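Local coordinates for protein RmpD (Hexulose-6-phosphate synthase) (Streptococcus mutans, PDB 3EXR) that belongs to the orotidine 5'-phosphate decarboxylase/HUMPS family and folds as a closed eight-stranded TIM barrel, at residues A[7-12]-A[192-197]. Sequence-based numbering, arbitrary orientation.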
# COMPACT_ATOMS: atom_id res chain seq x y z
N ASN A 7 -16.68 -17.99 -1.12
CA ASN A 7 -16.77 -17.27 0.13
C ASN A 7 -17.49 -15.94 -0.09
O ASN A 7 -17.42 -15.36 -1.17
CB ASN A 7 -15.37 -16.95 0.66
CG ASN A 7 -14.61 -18.16 1.16
OD1 ASN A 7 -13.41 -18.30 0.85
ND2 ASN A 7 -15.25 -19.01 1.96
N LEU A 8 -18.17 -15.47 0.95
CA LEU A 8 -18.58 -14.10 1.06
C LEU A 8 -17.61 -13.41 2.01
O LEU A 8 -17.47 -13.81 3.17
CB LEU A 8 -20.00 -13.99 1.63
CG LEU A 8 -20.44 -12.55 1.95
CD1 LEU A 8 -20.26 -11.59 0.78
CD2 LEU A 8 -21.85 -12.51 2.46
N GLN A 9 -16.97 -12.36 1.51
CA GLN A 9 -16.03 -11.54 2.27
C GLN A 9 -16.57 -10.14 2.39
O GLN A 9 -17.11 -9.61 1.43
CB GLN A 9 -14.68 -11.56 1.58
CG GLN A 9 -13.66 -10.61 2.12
CD GLN A 9 -12.26 -10.89 1.56
OE1 GLN A 9 -11.94 -12.03 1.28
NE2 GLN A 9 -11.46 -9.86 1.40
N VAL A 10 -16.40 -9.53 3.57
CA VAL A 10 -16.73 -8.12 3.75
C VAL A 10 -15.45 -7.31 3.97
O VAL A 10 -14.63 -7.65 4.81
CB VAL A 10 -17.72 -7.86 4.94
CG1 VAL A 10 -17.13 -8.30 6.29
CG2 VAL A 10 -18.10 -6.40 5.01
N ALA A 11 -15.30 -6.28 3.14
CA ALA A 11 -14.21 -5.33 3.26
C ALA A 11 -14.66 -4.20 4.17
O ALA A 11 -15.75 -3.65 4.00
CB ALA A 11 -13.86 -4.77 1.87
N LEU A 12 -13.78 -3.83 5.10
CA LEU A 12 -13.96 -2.67 5.98
C LEU A 12 -12.96 -1.58 5.59
O LEU A 12 -11.77 -1.65 5.92
CB LEU A 12 -13.79 -3.05 7.45
CG LEU A 12 -14.44 -4.36 7.89
CD1 LEU A 12 -13.82 -4.82 9.19
CD2 LEU A 12 -15.96 -4.17 8.00
N THR A 192 -13.80 -16.22 -3.90
CA THR A 192 -14.40 -15.32 -2.94
C THR A 192 -15.01 -14.12 -3.63
O THR A 192 -14.39 -13.56 -4.55
CB THR A 192 -13.33 -14.81 -1.94
OG1 THR A 192 -12.79 -15.90 -1.19
CG2 THR A 192 -13.96 -13.83 -0.93
N PHE A 193 -16.20 -13.73 -3.17
CA PHE A 193 -16.83 -12.46 -3.58
C PHE A 193 -16.62 -11.45 -2.44
O PHE A 193 -17.01 -11.72 -1.30
CB PHE A 193 -18.32 -12.65 -3.83
CG PHE A 193 -18.62 -13.42 -5.10
CD1 PHE A 193 -18.59 -12.79 -6.34
CD2 PHE A 193 -18.87 -14.78 -5.05
CE1 PHE A 193 -18.84 -13.53 -7.52
CE2 PHE A 193 -19.13 -15.51 -6.22
CZ PHE A 193 -19.11 -14.88 -7.44
N ILE A 194 -16.01 -10.30 -2.73
CA ILE A 194 -15.71 -9.29 -1.69
C ILE A 194 -16.72 -8.16 -1.81
O ILE A 194 -16.69 -7.41 -2.78
CB ILE A 194 -14.30 -8.71 -1.85
CG1 ILE A 194 -13.23 -9.80 -1.84
CG2 ILE A 194 -14.05 -7.68 -0.75
CD1 ILE A 194 -11.84 -9.27 -2.23
N ALA A 195 -17.61 -8.06 -0.83
CA ALA A 195 -18.59 -6.99 -0.76
C ALA A 195 -18.12 -6.00 0.28
O ALA A 195 -17.22 -6.29 1.07
CB ALA A 195 -19.97 -7.54 -0.39
N GLY A 196 -18.70 -4.82 0.27
CA GLY A 196 -18.37 -3.76 1.22
C GLY A 196 -19.61 -3.00 1.66
O GLY A 196 -20.48 -3.56 2.33
N ARG A 197 -19.66 -1.72 1.32
CA ARG A 197 -20.72 -0.81 1.76
C ARG A 197 -22.13 -1.21 1.30
O ARG A 197 -23.10 -0.95 2.00
CB ARG A 197 -20.38 0.62 1.34
CG ARG A 197 -19.15 1.19 2.09
CD ARG A 197 -18.80 2.58 1.59
NE ARG A 197 -19.52 3.63 2.32
CZ ARG A 197 -19.77 4.85 1.83
NH1 ARG A 197 -19.36 5.19 0.61
NH2 ARG A 197 -20.43 5.74 2.57
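Gln9 packs against both Thr192 and Ile194 where the first and last strands of the TIM barrel meet and close it. Its CG is anti to the backbone N (chi1 171°) and the chain beyond is extended. This lays the side chain alongside that of Ile194, pointing the same way. Ile194 CG1 lies 3.7 Å from Gln9 CD. The Thr192 side chain crosses that of Gln9 at about a right angle, its CG2 3.5 Å from both Gln9 CB and Gln9 OE1. The amide end is held by a hydrogen bond from Gln9 NE2 to Glu35 OE1. Beside them, Asn7 OD1 lies 3.2 Å from Thr192 OG1, at best a weak hydrogen bond, since the hydroxyl proton has another acceptor within reach.

Four backbone hydrogen bonds join the parallel strands. Phe193 N binds Asn7 O at 2.9 Å, and Gln9 N binds Phe193 O. Ala195 N then binds Gln9 O at 2.8 Å, and Ala11 N binds Ala195 O.

The face with Leu8, Val10, Phe193 and Ala195 is looser between the strands. Leu8 CD1 stands 4.2 Å from Ala195 CB. At the C-terminal end, Ala11 and Gly196 are partly exposed, and Gly196 occupies the N-cap position of helix 197-200.

Strands 33-36 and 170-174 flank the pair. Helix 205-220 covers the Leu8 and Phe193 face through Phe212, and its Trp220 ring meets that of Phe193.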